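Long-range contacts in SAM-dependent methyltransferase (Streptococcus pneumoniae, PDB 3KR9), which probably transfers a methyl group from S-adenosylmethionine to N1 of an adenine in tRNA, as a class I Rossmann-like methyltransferase: residues Glu7-Phe12 with Tyr150-Val155; Ala44-Glu49 with Ile68-Ala73. All blocks are in the same frame, centred on the assembly; numbering follows the deposited sequence.

Contact 1. Residues Glu7-Phe12 with Tyr150-Val155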
loop_
_atom_site.group_PDB
_atom_site.type_symbol
_atom_site.label_atom_id
_atom_site.label_comp_id
_atom_site.label_asym_id
_atom_site.label_seq_id
_atom_site.Cartn_x
_atom_site.Cartn_y
_atom_site.Cartn_z
ATOM N N GLU A 7 4.666 5.787 -9.452
ATOM C CA GLU A 7 4.068 5.756 -10.787
ATOM C C GLU A 7 3.090 4.566 -10.911
ATOM O O GLU A 7 2.026 4.689 -11.481
ATOM C CB GLU A 7 5.197 5.656 -11.850
ATOM C CG GLU A 7 4.808 6.192 -13.247
ATOM C CD GLU A 7 4.837 7.705 -13.376
ATOM O OE1 GLU A 7 5.949 8.342 -13.480
ATOM O OE2 GLU A 7 3.740 8.280 -13.447
ATOM N N LEU A 8 3.482 3.410 -10.390
ATOM C CA LEU A 8 2.598 2.262 -10.372
ATOM C C LEU A 8 1.338 2.509 -9.525
ATOM O O LEU A 8 0.222 2.150 -9.950
ATOM C CB LEU A 8 3.377 1.040 -9.889
ATOM C CG LEU A 8 4.079 0.421 -11.107
ATOM C CD1 LEU A 8 4.550 1.437 -12.138
ATOM C CD2 LEU A 8 5.195 -0.586 -10.748
ATOM N N VAL A 9 1.513 3.126 -8.344
ATOM C CA VAL A 9 0.397 3.566 -7.481
ATOM C C VAL A 9 -0.510 4.489 -8.276
ATOM O O VAL A 9 -1.753 4.273 -8.395
ATOM C CB VAL A 9 0.914 4.287 -6.183
ATOM C CG1 VAL A 9 -0.191 5.116 -5.502
ATOM C CG2 VAL A 9 1.478 3.284 -5.200
ATOM N N ALA A 10 0.138 5.453 -8.930
ATOM C CA ALA A 10 -0.538 6.450 -9.763
ATOM C C ALA A 10 -1.455 5.830 -10.782
ATOM O O ALA A 10 -2.433 6.460 -11.199
ATOM C CB ALA A 10 0.516 7.235 -10.565
ATOM N N SER A 11 -1.074 4.660 -11.272
ATOM C CA SER A 11 -1.796 4.156 -12.464
ATOM C C SER A 11 -3.167 3.617 -12.054
ATOM O O SER A 11 -4.054 3.399 -12.921
ATOM C CB SER A 11 -1.017 3.082 -13.156
ATOM O OG SER A 11 -0.907 1.938 -12.330
ATOM N N PHE A 12 -3.345 3.412 -10.745
ATOM C CA PHE A 12 -4.623 3.002 -10.252
ATOM C C PHE A 12 -5.490 4.165 -9.851
ATOM O O PHE A 12 -6.655 3.963 -9.526
ATOM C CB PHE A 12 -4.488 1.994 -9.136
ATOM C CG PHE A 12 -3.931 0.658 -9.572
ATOM C CD1 PHE A 12 -4.721 -0.242 -10.311
ATOM C CD2 PHE A 12 -2.633 0.288 -9.212
ATOM C CE1 PHE A 12 -4.219 -1.484 -10.671
ATOM C CE2 PHE A 12 -2.123 -0.952 -9.563
ATOM C CZ PHE A 12 -2.917 -1.840 -10.292
ATOM N N TYR A 150 8.190 -4.303 -3.518
ATOM C CA TYR A 150 7.061 -3.535 -2.971
ATOM C C TYR A 150 5.730 -4.032 -3.561
ATOM O O TYR A 150 5.563 -4.067 -4.809
ATOM C CB TYR A 150 7.228 -2.036 -3.307
ATOM C CG TYR A 150 8.492 -1.462 -2.707
ATOM C CD1 TYR A 150 8.520 -1.041 -1.382
ATOM C CD2 TYR A 150 9.675 -1.391 -3.448
ATOM C CE1 TYR A 150 9.672 -0.544 -0.807
ATOM C CE2 TYR A 150 10.847 -0.893 -2.869
ATOM C CZ TYR A 150 10.827 -0.464 -1.561
ATOM O OH TYR A 150 11.972 0.024 -0.987
ATOM N N GLU A 151 4.783 -4.375 -2.694
ATOM C CA GLU A 151 3.424 -4.763 -3.165
ATOM C C GLU A 151 2.522 -3.531 -3.117
ATOM O O GLU A 151 2.732 -2.645 -2.265
ATOM C CB GLU A 151 2.855 -5.862 -2.257
ATOM C CG GLU A 151 3.707 -7.137 -2.284
ATOM C CD GLU A 151 3.065 -8.257 -1.521
ATOM O OE1 GLU A 151 1.889 -8.098 -1.177
ATOM O OE2 GLU A 151 3.721 -9.283 -1.236
ATOM N N ILE A 152 1.583 -3.457 -4.056
ATOM C CA ILE A 152 0.522 -2.423 -4.107
ATOM C C ILE A 152 -0.858 -3.152 -4.099
ATOM O O ILE A 152 -1.107 -4.026 -4.951
ATOM C CB ILE A 152 0.636 -1.571 -5.423
ATOM C CG1 ILE A 152 1.971 -0.789 -5.453
ATOM C CG2 ILE A 152 -0.600 -0.645 -5.626
ATOM C CD1 ILE A 152 2.303 -0.252 -6.832
ATOM N N LEU A 153 -1.750 -2.795 -3.157
ATOM C CA LEU A 153 -3.054 -3.403 -3.055
ATOM C C LEU A 153 -4.096 -2.363 -3.408
ATOM O O LEU A 153 -4.062 -1.244 -2.869
ATOM C CB LEU A 153 -3.329 -3.866 -1.629
ATOM C CG LEU A 153 -2.679 -5.144 -1.132
ATOM C CD1 LEU A 153 -1.191 -5.251 -1.497
ATOM C CD2 LEU A 153 -2.902 -5.209 0.417
ATOM N N VAL A 154 -5.015 -2.726 -4.312
ATOM C CA VAL A 154 -6.106 -1.810 -4.682
ATOM C C VAL A 154 -7.389 -2.381 -4.074
ATOM O O VAL A 154 -7.641 -3.560 -4.186
ATOM C CB VAL A 154 -6.316 -1.711 -6.210
ATOM C CG1 VAL A 154 -7.327 -0.560 -6.525
ATOM C CG2 VAL A 154 -4.961 -1.490 -7.001
ATOM N N VAL A 155 -8.216 -1.544 -3.463
ATOM C CA VAL A 155 -9.225 -2.036 -2.565
ATOM C C VAL A 155 -10.439 -1.208 -2.785
ATOM O O VAL A 155 -10.341 0.023 -3.024
ATOM C CB VAL A 155 -8.765 -1.826 -1.074
ATOM C CG1 VAL A 155 -9.876 -2.253 -0.108
ATOM C CG2 VAL A 155 -7.426 -2.575 -0.824
#
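In this class I Rossmann-like methyltransferase fold, Leu8 and Val9 of the N-terminal helix and the nearby Phe12 pack against Ile152 and Val154 of the antiparallel strand 148-157. No hydrogen bond crosses between the two segments; the contact is apolar, burying 232 Å² over both sides. Ile152 and Val154, two residues apart on the strand, both point toward residues 7-12, whereas Leu153 between them turns away, onto Leu126 and Arg127 of helix 123-132. Ile152 carries its CG1 anti to its own carbonyl carbon (chi1 -64°) and extends onward (chi2 165°), which brings CD1 up to the helix backbone: it lies 3.5 Å from Leu8 CB, a tight carbon pair, and 3.8 Å from Val9 N. Val9 adds its CG2 branch, 4.0 Å from the same Ile152 CD1. The other branch, Ile152 CG2, comes obliquely to the Phe12 ring, 4.2 Å from CD2. Ile116 of the neighbouring strand 114-119 touches both Phe12 and Ile152, and Leu143 of strand 135-145 touches Leu8. One face of the Phe12 ring has Ser11 OG near its rim, held by a 2.6 Å hydrogen bond from Ser11 OG to Leu8 O. Over the opposite face stands Val154 CG2 in a CH-pi contact, the methyl above the ring centre, 3.4 Å from the Phe12 centroid and only 9° off the normal.

Contact 2. Residues Ala44-Glu49 with Ile68-Ala73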
loop_
_atom_site.group_PDB
_atom_site.type_symbol
_atom_site.label_atom_id
_atom_site.label_comp_id
_atom_site.label_asym_id
_atom_site.label_seq_id
_atom_site.Cartn_x
_atom_site.Cartn_y
_atom_site.Cartn_z
ATOM N N ALA A 44 -3.008 16.671 0.183
ATOM C CA ALA A 44 -1.805 15.995 0.636
ATOM C C ALA A 44 -1.765 16.122 2.178
ATOM O O ALA A 44 -1.583 17.229 2.690
ATOM C CB ALA A 44 -0.529 16.681 0.019
ATOM N N GLY A 45 -1.916 15.012 2.895
ATOM C CA GLY A 45 -1.886 15.042 4.355
ATOM C C GLY A 45 -0.472 14.834 4.821
ATOM O O GLY A 45 0.236 14.047 4.243
ATOM N N GLU A 46 -0.042 15.565 5.848
ATOM C CA GLU A 46 1.278 15.399 6.410
ATOM C C GLU A 46 1.166 15.500 7.959
ATOM O O GLU A 46 0.548 16.421 8.461
ATOM C CB GLU A 46 2.215 16.555 5.943
ATOM C CG GLU A 46 2.379 16.707 4.420
ATOM C CD GLU A 46 3.130 15.550 3.796
ATOM O OE1 GLU A 46 3.685 14.713 4.549
ATOM O OE2 GLU A 46 3.187 15.468 2.529
ATOM N N VAL A 47 1.779 14.601 8.702
ATOM C CA VAL A 47 1.626 14.701 10.161
ATOM C C VAL A 47 2.775 15.485 10.822
ATOM O O VAL A 47 2.593 16.024 11.925
ATOM C CB VAL A 47 1.444 13.339 10.843
ATOM C CG1 VAL A 47 2.687 12.493 10.646
ATOM C CG2 VAL A 47 1.142 13.547 12.414
ATOM N N VAL A 48 3.944 15.542 10.180
ATOM C CA VAL A 48 5.089 16.289 10.733
ATOM C C VAL A 48 5.376 17.588 9.971
ATOM O O VAL A 48 5.104 17.700 8.733
ATOM C CB VAL A 48 6.391 15.400 10.919
ATOM C CG1 VAL A 48 6.377 14.190 10.030
ATOM C CG2 VAL A 48 7.672 16.210 10.701
ATOM N N GLU A 49 5.926 18.550 10.710
ATOM C CA GLU A 49 6.124 19.941 10.272
ATOM C C GLU A 49 7.052 20.075 9.053
ATOM O O GLU A 49 6.758 20.819 8.120
ATOM C CB GLU A 49 6.732 20.754 11.432
ATOM C CG GLU A 49 7.174 22.186 11.057
ATOM C CD GLU A 49 6.001 23.080 10.931
ATOM O OE1 GLU A 49 4.851 22.569 10.905
ATOM O OE2 GLU A 49 6.210 24.297 10.810
ATOM N N ILE A 68 -4.445 21.792 -5.080
ATOM C CA ILE A 68 -3.921 20.904 -4.044
ATOM C C ILE A 68 -3.814 21.610 -2.703
ATOM O O ILE A 68 -3.041 22.590 -2.551
ATOM C CB ILE A 68 -2.545 20.330 -4.457
ATOM C CG1 ILE A 68 -2.636 19.693 -5.847
ATOM C CG2 ILE A 68 -1.944 19.363 -3.386
ATOM C CD1 ILE A 68 -1.248 19.251 -6.381
ATOM N N GLN A 69 -4.608 21.116 -1.738
ATOM C CA GLN A 69 -4.514 21.563 -0.341
ATOM C C GLN A 69 -3.553 20.686 0.389
ATOM O O GLN A 69 -3.512 19.440 0.157
ATOM C CB GLN A 69 -5.875 21.503 0.365
ATOM C CG GLN A 69 -6.910 22.472 -0.211
ATOM C CD GLN A 69 -8.290 22.121 0.290
ATOM O OE1 GLN A 69 -8.673 22.488 1.418
ATOM N NE2 GLN A 69 -9.004 21.336 -0.491
ATOM N N VAL A 70 -2.790 21.312 1.291
ATOM C CA VAL A 70 -1.835 20.603 2.135
ATOM C C VAL A 70 -2.298 20.815 3.583
ATOM O O VAL A 70 -2.556 21.955 4.003
ATOM C CB VAL A 70 -0.382 21.113 1.993
ATOM C CG1 VAL A 70 0.604 20.166 2.782
ATOM C CG2 VAL A 70 0.003 21.224 0.511
ATOM N N ARG A 71 -2.473 19.718 4.305
ATOM C CA ARG A 71 -3.025 19.803 5.642
ATOM C C ARG A 71 -2.132 19.069 6.615
ATOM O O ARG A 71 -1.586 17.975 6.279
ATOM C CB ARG A 71 -4.437 19.208 5.644
ATOM C CG ARG A 71 -5.432 19.992 4.822
ATOM C CD ARG A 71 -6.769 19.266 4.758
ATOM N NE ARG A 71 -7.785 20.072 4.080
ATOM C CZ ARG A 71 -8.996 19.609 3.775
ATOM N NH1 ARG A 71 -9.323 18.373 4.135
ATOM N NH2 ARG A 71 -9.892 20.375 3.156
ATOM N N LEU A 72 -1.967 19.679 7.809
ATOM C CA LEU A 72 -1.160 19.147 8.854
ATOM C C LEU A 72 -2.104 18.345 9.762
ATOM O O LEU A 72 -2.931 18.946 10.424
ATOM C CB LEU A 72 -0.591 20.341 9.668
ATOM C CG LEU A 72 0.181 19.872 10.873
ATOM C CD1 LEU A 72 1.454 19.118 10.365
ATOM C CD2 LEU A 72 0.508 21.106 11.791
ATOM N N ALA A 73 -2.008 17.013 9.752
ATOM C CA ALA A 73 -2.971 16.159 10.472
ATOM C C ALA A 73 -2.521 14.740 10.326
ATOM O O ALA A 73 -1.793 14.390 9.362
ATOM C CB ALA A 73 -4.391 16.318 9.935
#
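Strands 44-46 and 68-72 run parallel, their segment axes 4.9 Å apart at an angle of 18°, with Ala44, Gly45 and Glu46 paired to Val70, Arg71 and Leu72. Four backbone hydrogen bonds establish the register: Ala44 N to Gln69 O (2.8 Å), Arg71 N to Ala44 O (3.1 Å), Glu46 N to Arg71 O (2.9 Å) and Ala73 N to Glu46 O (2.9 Å). Their N-H...O angles, 154 to 166°, show that all four are fairly straight. The bond from Ala73 N carries the pairing one residue past the end of strand 68-72.

Ala44, Glu46, Val70 and Leu72 occupy one face of the sheet, and Arg71 the other, where its partner Gly45 has no side chain. Val70 sets CG1 anti to its backbone N (chi1 -172°), next to Ala44 O, and the same methyl lies 4.2 Å from Glu46 CG. Leu72 reaches forward past the end of strand 44-46, with CD1 3.4 Å from Glu46 O and also close to Val47 O. Across the other face, the extended Arg71 side chain gives NH2 to Gln69 OE1 at 3.0 Å, while its NH1 forms a salt bridge with Asp83 and a hydrogen bond to Ala78 O.

The two strands are joined by helix 49-61 in a beta-alpha-beta crossover, right-handed as in Rossmann-like folds; Val48 is at the helix's N-cap position, and Ala55 packs against Glu46 and Val70. Strand 68-72 is outermost within the chain, while Gly45 bonds inward to Asp21 of strand 17-22.

Overall arrangement
From the N terminus, helix 4-10 comes first and the chain then enters the parallel strands 17-22 and 39-46. After helix 49-61, strand 68-72 returns beside strand 39-46, so contact 2 closes a short loop with 18 residues between its segments. The chain goes on through strands 87-93, 114-119 and 135-145 before strand 148-157 closes contact 1, with 137 residues between its segments. Contact 2 is therefore nested inside contact 1. Both reach the same mixed sheet, but their centres lie 21 Å apart and their nearest atoms about 13 Å: contact 2 pairs strands at one border, whereas contact 1 brings the N-terminal helix onto the antiparallel strand next to the other border.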